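Local coordinates for protein endo-pectate lyase (Erwinia chrysanthemi, PDB 3B4N) that probably cleaves polygalacturonate and methylated pectins within the chain, by a calcium-dependent elimination, at residues T70-D75 with N240-G245; S142-N145 with K149-P152; E311-V316 with S321-G326. One frame throughout, in Å; residues are numbered along the deposited sequence.

Contact 1: T70-D75 with N240-G245; sequences TRTFKD and NFTLTG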
ATOM      1  N   THR A  70      -2.277  -4.941  12.368  1.00  9.57           N
ATOM      2  CA  THR A  70      -1.649  -3.827  11.690  1.00  8.96           C
ATOM      3  C   THR A  70      -0.160  -4.057  11.443  1.00  8.61           C
ATOM      4  O   THR A  70       0.497  -4.821  12.152  1.00  8.77           O
ATOM      5  CB  THR A  70      -1.844  -2.515  12.491  1.00  8.10           C
ATOM      6  OG1 THR A  70      -1.419  -1.415  11.683  1.00  9.36           O
ATOM      7  CG2 THR A  70      -1.023  -2.524  13.793  1.00 10.36           C
ATOM      8  N   ARG A  71       0.367  -3.405  10.411  1.00  8.25           N
ATOM      9  CA  ARG A  71       1.788  -3.503  10.109  1.00  9.26           C
ATOM     10  C   ARG A  71       2.353  -2.103   9.910  1.00  8.80           C
ATOM     11  O   ARG A  71       3.462  -1.932   9.403  1.00  8.55           O
ATOM     12  CB  ARG A  71       2.018  -4.365   8.862  1.00  7.74           C
ATOM     13  CG  ARG A  71       1.688  -5.847   9.084  1.00  7.93           C
ATOM     14  CD  ARG A  71       2.634  -6.504  10.086  1.00  8.07           C
ATOM     15  NE  ARG A  71       2.381  -7.944  10.201  1.00  9.57           N
ATOM     16  CZ  ARG A  71       1.526  -8.506  11.056  1.00  8.97           C
ATOM     17  NH1 ARG A  71       0.813  -7.768  11.901  1.00 11.22           N
ATOM     18  NH2 ARG A  71       1.376  -9.821  11.062  1.00 11.88           N
ATOM     19  N   THR A  72       1.574  -1.101  10.316  1.00  7.60           N
ATOM     20  CA  THR A  72       2.008   0.290  10.202  1.00  8.57           C
ATOM     21  C   THR A  72       1.609   1.074  11.451  1.00  9.55           C
ATOM     22  O   THR A  72       0.729   0.668  12.215  1.00 10.29           O
ATOM     23  CB  THR A  72       1.377   1.006   8.978  1.00  8.08           C
ATOM     24  OG1 THR A  72      -0.042   1.084   9.158  1.00 10.45           O
ATOM     25  CG2 THR A  72       1.710   0.270   7.667  1.00  9.69           C
ATOM     26  N   PHE A  73       2.261   2.211  11.641  1.00  9.85           N
ATOM     27  CA  PHE A  73       1.994   3.082  12.780  1.00  9.82           C
ATOM     28  C   PHE A  73       2.454   4.488  12.434  1.00  9.49           C
ATOM     29  O   PHE A  73       3.391   4.668  11.664  1.00 10.84           O
ATOM     30  CB  PHE A  73       2.770   2.606  14.013  1.00 10.06           C
ATOM     31  CG  PHE A  73       2.579   3.474  15.222  1.00 10.72           C
ATOM     32  CD1 PHE A  73       1.371   3.460  15.906  1.00 12.28           C
ATOM     33  CD2 PHE A  73       3.599   4.309  15.668  1.00 11.56           C
ATOM     34  CE1 PHE A  73       1.169   4.262  17.021  1.00 11.14           C
ATOM     35  CE2 PHE A  73       3.408   5.124  16.792  1.00 12.94           C
ATOM     36  CZ  PHE A  73       2.195   5.098  17.465  1.00 11.89           C
ATOM     37  N   LYS A  74       1.776   5.485  12.982  1.00 10.26           N
ATOM     38  CA  LYS A  74       2.195   6.857  12.751  1.00 10.74           C
ATOM     39  C   LYS A  74       2.398   7.569  14.081  1.00 11.83           C
ATOM     40  O   LYS A  74       1.577   7.466  14.990  1.00 12.48           O
ATOM     41  CB  LYS A  74       1.183   7.609  11.883  1.00 15.25           C
ATOM     42  CG  LYS A  74      -0.151   7.878  12.516  1.00 18.20           C
ATOM     43  CD  LYS A  74      -1.023   8.673  11.542  1.00 21.17           C
ATOM     44  CE  LYS A  74      -2.358   9.045  12.161  1.00 24.05           C
ATOM     45  NZ  LYS A  74      -3.133   7.846  12.583  1.00 27.05           N
ATOM     46  N   ASP A  75       3.530   8.255  14.192  1.00 11.90           N
ATOM     47  CA  ASP A  75       3.870   9.014  15.388  1.00 11.18           C
ATOM     48  C   ASP A  75       3.956  10.490  15.021  1.00 11.63           C
ATOM     49  O   ASP A  75       4.868  10.905  14.309  1.00 11.95           O
ATOM     50  CB  ASP A  75       5.217   8.555  15.956  1.00 12.69           C
ATOM     51  CG  ASP A  75       5.608   9.321  17.209  1.00 14.62           C
ATOM     52  OD1 ASP A  75       6.790   9.277  17.597  1.00 13.64           O
ATOM     53  OD2 ASP A  75       4.726   9.963  17.809  1.00 12.36           O
ATOM     54  N   ASN A 240      -3.128  -2.686   7.302  1.00  8.73           N
ATOM     55  CA  ASN A 240      -3.206  -1.242   7.429  1.00  9.08           C
ATOM     56  C   ASN A 240      -2.283  -0.473   6.498  1.00  8.67           C
ATOM     57  O   ASN A 240      -1.591   0.465   6.908  1.00  9.96           O
ATOM     58  CB  ASN A 240      -2.987  -0.808   8.881  1.00  9.75           C
ATOM     59  CG  ASN A 240      -3.580   0.563   9.171  1.00 10.57           C
ATOM     60  OD1 ASN A 240      -4.485   1.023   8.468  1.00 11.29           O
ATOM     61  ND2 ASN A 240      -3.087   1.213  10.215  1.00 13.01           N
ATOM     62  N   PHE A 241      -2.280  -0.899   5.237  1.00  9.20           N
ATOM     63  CA  PHE A 241      -1.547  -0.227   4.163  1.00  8.13           C
ATOM     64  C   PHE A 241      -1.987   1.232   4.298  1.00  8.16           C
ATOM     65  O   PHE A 241      -3.183   1.524   4.370  1.00  7.86           O
ATOM     66  CB  PHE A 241      -2.014  -0.824   2.834  1.00  7.98           C
ATOM     67  CG  PHE A 241      -1.451  -0.159   1.608  1.00  8.07           C
ATOM     68  CD1 PHE A 241      -0.089   0.101   1.485  1.00  7.17           C
ATOM     69  CD2 PHE A 241      -2.282   0.124   0.530  1.00  9.19           C
ATOM     70  CE1 PHE A 241       0.439   0.629   0.302  1.00  8.44           C
ATOM     71  CE2 PHE A 241      -1.761   0.652  -0.663  1.00  9.27           C
ATOM     72  CZ  PHE A 241      -0.405   0.900  -0.770  1.00  9.71           C
ATOM     73  N   THR A 242      -1.024   2.143   4.337  1.00  7.86           N
ATOM     74  CA  THR A 242      -1.328   3.552   4.544  1.00  8.77           C
ATOM     75  C   THR A 242      -0.936   4.448   3.396  1.00  8.12           C
ATOM     76  O   THR A 242       0.182   4.368   2.892  1.00  9.35           O
ATOM     77  CB  THR A 242      -0.618   4.046   5.810  1.00 10.03           C
ATOM     78  OG1 THR A 242      -1.123   3.320   6.931  1.00 12.40           O
ATOM     79  CG2 THR A 242      -0.836   5.545   6.031  1.00 12.27           C
ATOM     80  N   LEU A 243      -1.871   5.303   2.999  1.00  9.11           N
ATOM     81  CA  LEU A 243      -1.630   6.261   1.933  1.00  8.83           C
ATOM     82  C   LEU A 243      -1.425   7.621   2.573  1.00 10.94           C
ATOM     83  O   LEU A 243      -2.201   8.027   3.440  1.00 11.65           O
ATOM     84  CB  LEU A 243      -2.823   6.342   0.975  1.00  9.63           C
ATOM     85  CG  LEU A 243      -3.225   5.057   0.246  1.00 10.44           C
ATOM     86  CD1 LEU A 243      -4.297   5.383  -0.767  1.00  9.88           C
ATOM     87  CD2 LEU A 243      -2.019   4.428  -0.433  1.00 13.04           C
ATOM     88  N   THR A 244      -0.375   8.315   2.154  1.00  9.99           N
ATOM     89  CA  THR A 244      -0.084   9.644   2.684  1.00 10.55           C
ATOM     90  C   THR A 244      -0.020  10.632   1.531  1.00 10.19           C
ATOM     91  O   THR A 244       0.224  10.260   0.384  1.00 10.36           O
ATOM     92  CB  THR A 244       1.262   9.663   3.448  1.00 12.13           C
ATOM     93  OG1 THR A 244       2.334   9.364   2.551  1.00 12.98           O
ATOM     94  CG2 THR A 244       1.253   8.635   4.560  1.00 12.71           C
ATOM     95  N   GLY A 245      -0.250  11.901   1.836  1.00 11.29           N
ATOM     96  CA  GLY A 245      -0.198  12.903   0.789  1.00 11.52           C
ATOM     97  C   GLY A 245      -1.515  13.070   0.057  1.00 12.74           C
ATOM     98  O   GLY A 245      -2.580  13.070   0.679  1.00 14.12           O
TER
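The CA atoms of the two segments come closest at T70 and N240, 5.2 Å apart; beyond them strands 72-75 and 241-244 diverge. No backbone-to-backbone hydrogen bond links the two segments, although R71 makes one with G239, just before N240. Side chains do most of the joining, and N240 is at their centre. Its carbonyl O accepts a hydrogen bond from the T72 hydroxyl, with OG1 of T72 2.8 Å from O of N240, and T242 OG1, from the same strand as N240, donates to N240 O from 2.9 Å on the opposite face of the carbonyl plane. T72 can reach in because its OG1 sits between its own backbone N and carbonyl carbon (chi1 64°), turned to N240, whose side chain it crosses at about a right angle. T70 instead lies alongside N240, its OG1 3.3 Å from CB of N240. ND2 of N240 adds a weak hydrogen bond to OG1 of T70, at 3.4 Å. That hydroxyl in turn donates to O of T72, in the carbonyl plane and on a lone pair, at 3.0 Å. OD1 of N240 bonds to OG1 of T272. Between the N-terminal beta-sandwich, whose strand order fits a fibronectin type III fold, and the parallel beta-helix, this is thus a small polar touch: one hydroxyl-to-carbonyl bond and a weak amide-to-hydroxyl bond, not a hydrophobic interface.

Contact 2: S142-N145 with K149-P152; sequences SCPN and KQKP
Q150 reaches across to C143 and P144 and is the residue most buried in this contact. The backbones stay well apart, CA of C143 and CA of Q150 being 7.8 Å from each other, so the glutamine side chain spans the distance. Its CG lies anti to the carbonyl carbon (chi1 -59°) and the chain runs on extended, which lays the amide alongside segment 142-145. OE1 does the touching: it sits 3.4 Å from CD of P144 and 3.6 Å from CA of C143, against carbon atoms of the chain. The P144 ring and the Q150 side chain pass each other running opposite ways. No direct hydrogen bond crosses the contact; a water makes the link instead, donating to OE1 of Q150 at 2.7 Å and hydrogen-bonded to OG of S142 at 2.9 Å. The other end of the amide, NE2, bonds to OE2 of E194, so both polar atoms of this buried side chain have partners and its rotation is set. C143 turns its CB away from Q150, and its SG, 4.2 Å from NE2 of Q150, forms the disulfide with C193 and packs near the calcium ligand Y218. Next to Q150, the backbone of K151 is hydrogen-bonded to that of the zinc ligand D173. The whole is a loop of the right-handed parallel beta-helix, the long connection from strand 138-139 to strand 154-157, folded back on itself and tied by disulfide and amide to the metal-binding loop D191-D195.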
ATOM      1  N   SER A 142      13.839   6.231 -12.527  1.00 16.39           N
ATOM      2  CA  SER A 142      13.409   7.577 -12.884  1.00 16.13           C
ATOM      3  C   SER A 142      11.895   7.674 -12.978  1.00 17.02           C
ATOM      4  O   SER A 142      11.182   6.682 -12.810  1.00 15.68           O
ATOM      5  CB  SER A 142      14.012   7.968 -14.233  1.00 17.09           C
ATOM      6  OG  SER A 142      13.588   7.060 -15.238  1.00 19.16           O
ATOM      7  N   CYS A 143      11.414   8.880 -13.251  1.00 16.42           N
ATOM      8  CA  CYS A 143       9.990   9.121 -13.407  1.00 16.55           C
ATOM      9  C   CYS A 143       9.836  10.361 -14.277  1.00 17.04           C
ATOM     10  O   CYS A 143       9.476  11.437 -13.799  1.00 17.55           O
ATOM     11  CB  CYS A 143       9.318   9.324 -12.050  1.00 16.92           C
ATOM     12  SG  CYS A 143       7.503   9.411 -12.171  1.00 19.14           S
ATOM     13  N   PRO A 144      10.127  10.220 -15.578  1.00 18.39           N
ATOM     14  CA  PRO A 144      10.029  11.328 -16.533  1.00 19.01           C
ATOM     15  C   PRO A 144       8.617  11.870 -16.663  1.00 19.57           C
ATOM     16  O   PRO A 144       7.642  11.123 -16.595  1.00 20.00           O
ATOM     17  CB  PRO A 144      10.510  10.708 -17.845  1.00 20.58           C
ATOM     18  CG  PRO A 144      11.392   9.573 -17.397  1.00 21.29           C
ATOM     19  CD  PRO A 144      10.619   9.004 -16.244  1.00 19.18           C
ATOM     20  N   ASN A 145       8.520  13.178 -16.859  1.00 18.65           N
ATOM     21  CA  ASN A 145       7.239  13.836 -17.039  1.00 18.64           C
ATOM     22  C   ASN A 145       6.679  13.410 -18.388  1.00 16.16           C
ATOM     23  O   ASN A 145       7.429  13.226 -19.352  1.00 17.38           O
ATOM     24  CB  ASN A 145       7.422  15.362 -17.077  1.00 19.59           C
ATOM     25  CG  ASN A 145       7.225  16.027 -15.727  1.00 20.90           C
ATOM     26  OD1 ASN A 145       7.807  15.621 -14.719  1.00 19.89           O
ATOM     27  ND2 ASN A 145       6.414  17.083 -15.710  1.00 23.03           N
ATOM     28  N   LYS A 149       5.239   5.249 -21.355  1.00 16.29           N
ATOM     29  CA  LYS A 149       5.546   3.892 -20.916  1.00 18.53           C
ATOM     30  C   LYS A 149       6.772   3.859 -20.024  1.00 17.66           C
ATOM     31  O   LYS A 149       7.834   4.357 -20.397  1.00 17.90           O
ATOM     32  CB  LYS A 149       5.783   2.996 -22.139  1.00 21.33           C
ATOM     33  CG  LYS A 149       6.286   1.592 -21.831  1.00 24.53           C
ATOM     34  CD  LYS A 149       5.302   0.820 -20.970  1.00 26.22           C
ATOM     35  CE  LYS A 149       5.687  -0.648 -20.885  1.00 27.75           C
ATOM     36  NZ  LYS A 149       7.090  -0.820 -20.426  1.00 29.80           N
ATOM     37  N   GLN A 150       6.615   3.278 -18.841  1.00 16.69           N
ATOM     38  CA  GLN A 150       7.717   3.145 -17.901  1.00 16.31           C
ATOM     39  C   GLN A 150       7.829   1.672 -17.527  1.00 15.70           C
ATOM     40  O   GLN A 150       6.877   0.911 -17.685  1.00 17.24           O
ATOM     41  CB  GLN A 150       7.481   4.029 -16.675  1.00 17.14           C
ATOM     42  CG  GLN A 150       7.335   5.490 -17.084  1.00 17.04           C
ATOM     43  CD  GLN A 150       7.705   6.473 -15.995  1.00 17.77           C
ATOM     44  OE1 GLN A 150       8.730   6.331 -15.336  1.00 17.71           O
ATOM     45  NE2 GLN A 150       6.877   7.494 -15.821  1.00 18.46           N
ATOM     46  N   LYS A 151       9.002   1.275 -17.049  1.00 16.24           N
ATOM     47  CA  LYS A 151       9.256  -0.113 -16.705  1.00 16.30           C
ATOM     48  C   LYS A 151       9.084  -0.417 -15.229  1.00 14.04           C
ATOM     49  O   LYS A 151       9.293   0.447 -14.379  1.00 14.99           O
ATOM     50  CB  LYS A 151      10.682  -0.490 -17.113  1.00 18.22           C
ATOM     51  CG  LYS A 151      10.998  -0.228 -18.577  1.00 21.05           C
ATOM     52  CD  LYS A 151      12.470  -0.453 -18.872  1.00 24.58           C
ATOM     53  CE  LYS A 151      12.789  -0.104 -20.320  1.00 27.59           C
ATOM     54  NZ  LYS A 151      14.242  -0.221 -20.619  1.00 30.54           N
ATOM     55  N   PRO A 152       8.689  -1.657 -14.908  1.00 14.47           N
ATOM     56  CA  PRO A 152       8.518  -2.026 -13.504  1.00 14.17           C
ATOM     57  C   PRO A 152       9.903  -2.118 -12.871  1.00 14.00           C
ATOM     58  O   PRO A 152      10.879  -2.471 -13.545  1.00 13.49           O
ATOM     59  CB  PRO A 152       7.839  -3.389 -13.587  1.00 14.72           C
ATOM     60  CG  PRO A 152       8.401  -3.964 -14.867  1.00 16.80           C
ATOM     61  CD  PRO A 152       8.321  -2.772 -15.799  1.00 14.26           C
TER
HETATM   62  O   HOH W   1      11.180   5.530 -15.971  1.00 23.74           O

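Contact 3: E311-V316 with S321-G326; sequences EFKGVV and STEKYG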
ATOM      1  N   GLU A 311     -19.036   2.820  -9.473  1.00 11.20           N
ATOM      2  CA  GLU A 311     -19.300   1.885 -10.564  1.00 10.66           C
ATOM      3  C   GLU A 311     -19.115   2.575 -11.905  1.00 10.40           C
ATOM      4  O   GLU A 311     -19.488   3.740 -12.072  1.00 11.17           O
ATOM      5  CB  GLU A 311     -20.716   1.316 -10.442  1.00 11.00           C
ATOM      6  CG  GLU A 311     -20.830   0.331  -9.285  1.00 12.40           C
ATOM      7  CD  GLU A 311     -22.215  -0.252  -9.087  1.00 14.11           C
ATOM      8  OE1 GLU A 311     -22.345  -1.141  -8.222  1.00 14.22           O
ATOM      9  OE2 GLU A 311     -23.172   0.166  -9.775  1.00 14.79           O
ATOM     10  N   PHE A 312     -18.505   1.846 -12.838  1.00  9.51           N
ATOM     11  CA  PHE A 312     -18.217   2.330 -14.189  1.00 10.17           C
ATOM     12  C   PHE A 312     -18.584   1.267 -15.201  1.00 10.16           C
ATOM     13  O   PHE A 312     -18.860   0.121 -14.850  1.00 10.13           O
ATOM     14  CB  PHE A 312     -16.716   2.549 -14.379  1.00  9.81           C
ATOM     15  CG  PHE A 312     -16.127   3.629 -13.539  1.00 10.25           C
ATOM     16  CD1 PHE A 312     -15.929   4.901 -14.063  1.00 11.65           C
ATOM     17  CD2 PHE A 312     -15.721   3.364 -12.234  1.00 10.83           C
ATOM     18  CE1 PHE A 312     -15.331   5.898 -13.308  1.00 10.76           C
ATOM     19  CE2 PHE A 312     -15.122   4.353 -11.466  1.00 11.51           C
ATOM     20  CZ  PHE A 312     -14.924   5.624 -12.000  1.00 11.83           C
ATOM     21  N   LYS A 313     -18.550   1.665 -16.469  1.00 12.23           N
ATOM     22  CA  LYS A 313     -18.768   0.739 -17.564  1.00 12.66           C
ATOM     23  C   LYS A 313     -17.383   0.619 -18.185  1.00 13.19           C
ATOM     24  O   LYS A 313     -16.795   1.624 -18.582  1.00 13.22           O
ATOM     25  CB  LYS A 313     -19.725   1.305 -18.616  1.00 13.88           C
ATOM     26  CG  LYS A 313     -20.018   0.307 -19.743  1.00 16.84           C
ATOM     27  CD  LYS A 313     -20.753   0.956 -20.913  1.00 19.41           C
ATOM     28  CE  LYS A 313     -19.833   1.869 -21.699  1.00 21.50           C
ATOM     29  NZ  LYS A 313     -20.515   2.462 -22.892  1.00 24.42           N
ATOM     30  N   GLY A 314     -16.844  -0.593 -18.227  1.00 12.10           N
ATOM     31  CA  GLY A 314     -15.537  -0.798 -18.827  1.00 12.69           C
ATOM     32  C   GLY A 314     -15.685  -1.113 -20.306  1.00 13.26           C
ATOM     33  O   GLY A 314     -16.742  -1.569 -20.739  1.00 14.56           O
ATOM     34  N   VAL A 315     -14.634  -0.865 -21.079  1.00 13.23           N
ATOM     35  CA  VAL A 315     -14.659  -1.140 -22.512  1.00 13.63           C
ATOM     36  C   VAL A 315     -13.330  -1.691 -22.993  1.00 15.09           C
ATOM     37  O   VAL A 315     -12.309  -1.572 -22.316  1.00 13.87           O
ATOM     38  CB  VAL A 315     -14.947   0.135 -23.353  1.00 14.11           C
ATOM     39  CG1 VAL A 315     -16.281   0.738 -22.966  1.00 14.60           C
ATOM     40  CG2 VAL A 315     -13.826   1.147 -23.171  1.00 16.38           C
ATOM     41  N   VAL A 316     -13.355  -2.311 -24.167  1.00 14.72           N
ATOM     42  CA  VAL A 316     -12.139  -2.824 -24.783  1.00 15.76           C
ATOM     43  C   VAL A 316     -11.594  -1.614 -25.541  1.00 16.76           C
ATOM     44  O   VAL A 316     -12.366  -0.883 -26.164  1.00 17.14           O
ATOM     45  CB  VAL A 316     -12.459  -3.963 -25.769  1.00 16.32           C
ATOM     46  CG1 VAL A 316     -11.205  -4.350 -26.540  1.00 17.08           C
ATOM     47  CG2 VAL A 316     -13.001  -5.172 -25.009  1.00 16.45           C
ATOM     48  N   SER A 321     -16.885   3.840 -25.351  1.00 21.90           N
ATOM     49  CA  SER A 321     -16.454   4.819 -24.363  1.00 20.84           C
ATOM     50  C   SER A 321     -16.853   4.382 -22.962  1.00 18.79           C
ATOM     51  O   SER A 321     -17.940   3.844 -22.765  1.00 19.01           O
ATOM     52  CB  SER A 321     -17.092   6.177 -24.660  1.00 22.45           C
ATOM     53  OG  SER A 321     -16.723   6.640 -25.946  1.00 26.72           O
ATOM     54  N   THR A 322     -15.973   4.602 -21.992  1.00 18.16           N
ATOM     55  CA  THR A 322     -16.299   4.240 -20.621  1.00 17.86           C
ATOM     56  C   THR A 322     -17.319   5.247 -20.101  1.00 18.04           C
ATOM     57  O   THR A 322     -17.477   6.337 -20.657  1.00 18.24           O
ATOM     58  CB  THR A 322     -15.069   4.292 -19.693  1.00 17.33           C
ATOM     59  OG1 THR A 322     -14.551   5.629 -19.654  1.00 18.56           O
ATOM     60  CG2 THR A 322     -13.985   3.334 -20.177  1.00 18.56           C
ATOM     61  N   GLU A 323     -18.012   4.872 -19.033  1.00 17.17           N
ATOM     62  CA  GLU A 323     -19.007   5.736 -18.412  1.00 17.11           C
ATOM     63  C   GLU A 323     -18.875   5.597 -16.905  1.00 16.23           C
ATOM     64  O   GLU A 323     -18.491   4.539 -16.412  1.00 15.32           O
ATOM     65  CB  GLU A 323     -20.422   5.322 -18.827  1.00 20.01           C
ATOM     66  CG  GLU A 323     -20.717   5.429 -20.314  1.00 23.96           C
ATOM     67  CD  GLU A 323     -22.119   4.951 -20.657  1.00 26.95           C
ATOM     68  OE1 GLU A 323     -23.093   5.471 -20.066  1.00 28.12           O
ATOM     69  OE2 GLU A 323     -22.249   4.054 -21.517  1.00 28.52           O
ATOM     70  N   LYS A 324     -19.191   6.665 -16.181  1.00 14.99           N
ATOM     71  CA  LYS A 324     -19.121   6.659 -14.723  1.00 15.15           C
ATOM     72  C   LYS A 324     -20.547   6.720 -14.192  1.00 13.94           C
ATOM     73  O   LYS A 324     -21.280   7.664 -14.495  1.00 15.44           O
ATOM     74  CB  LYS A 324     -18.336   7.872 -14.228  1.00 15.92           C
ATOM     75  CG  LYS A 324     -18.130   7.906 -12.723  1.00 19.28           C
ATOM     76  CD  LYS A 324     -17.420   9.181 -12.313  1.00 23.12           C
ATOM     77  CE  LYS A 324     -17.153   9.218 -10.824  1.00 25.64           C
ATOM     78  NZ  LYS A 324     -16.433  10.473 -10.468  1.00 27.06           N
ATOM     79  N   TYR A 325     -20.941   5.724 -13.401  1.00 12.10           N
ATOM     80  CA  TYR A 325     -22.298   5.686 -12.856  1.00 11.53           C
ATOM     81  C   TYR A 325     -22.416   6.340 -11.478  1.00 13.07           C
ATOM     82  O   TYR A 325     -23.496   6.781 -11.085  1.00 14.96           O
ATOM     83  CB  TYR A 325     -22.795   4.242 -12.792  1.00 12.54           C
ATOM     84  CG  TYR A 325     -22.823   3.548 -14.140  1.00 12.67           C
ATOM     85  CD1 TYR A 325     -22.086   2.385 -14.368  1.00 12.44           C
ATOM     86  CD2 TYR A 325     -23.605   4.043 -15.184  1.00 14.02           C
ATOM     87  CE1 TYR A 325     -22.131   1.732 -15.601  1.00 13.64           C
ATOM     88  CE2 TYR A 325     -23.652   3.404 -16.416  1.00 15.19           C
ATOM     89  CZ  TYR A 325     -22.916   2.248 -16.622  1.00 13.95           C
ATOM     90  OH  TYR A 325     -22.962   1.610 -17.848  1.00 16.49           O
ATOM     91  N   GLY A 326     -21.310   6.390 -10.744  1.00 13.13           N
ATOM     92  CA  GLY A 326     -21.324   7.026  -9.437  1.00 13.63           C
ATOM     93  C   GLY A 326     -21.004   6.142  -8.249  1.00 12.79           C
ATOM     94  O   GLY A 326     -20.821   4.926  -8.381  1.00 13.07           O
TER
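F312 and K324 face each other as a non-hydrogen-bonded pair in an antiparallel beta hairpin, whose second strand, 323-327, edges the long sheet of the beta-helix. At E311 the register slips by one: Y325 and G326 both face it, a classic beta bulge. Y325 N donates to O of E311 at 2.8 Å, G326 N only weakly, while E311 N reaches O of G326 at 3.0 Å. Further along, N of K313 bonds to O of E323 at 2.9 Å. On one face F312 and K324 run side by side, with CE1 of the ring 3.5 Å from CG of the lysine. On the other, the K313 chain, bent at chi3 (72°), brings NZ to 2.7 Å from OE2 of E323, a salt bridge that uses the anti lone pair of the carboxylate; NZ also has a weak bond to O of S321. The Y325 ring reaches over strand 311-313, its OH 3.3 Å from CB of K313. Beyond the hairpin, R252 makes a cation-pi contact with F312, and R285 does the same with Y325. R285 also holds E311 through a salt bridge from NH1 to OE2, while E311 OE1 is hydrogen-bonded to OG1 of T331.

In the fold
The three contacts lie far apart on the molecule and do not touch: nearest atoms are about 15 Å apart between contacts 1 and 2 and between 1 and 3, and about 18 Å between 2 and 3. Along the sequence contact 2 is nested inside the loop closed by contact 1, and contact 3 follows both. Contact 2 is the one at the metals, with the side chain of C143 about 6 Å from the bound calcium ion and that of Q150 about 7 Å from a zinc ion. Contact 1 is more distant, T242 being about 11 Å, side chain to side chain, from the calcium ligands I192 and N213. Contact 3 is remote from these sites.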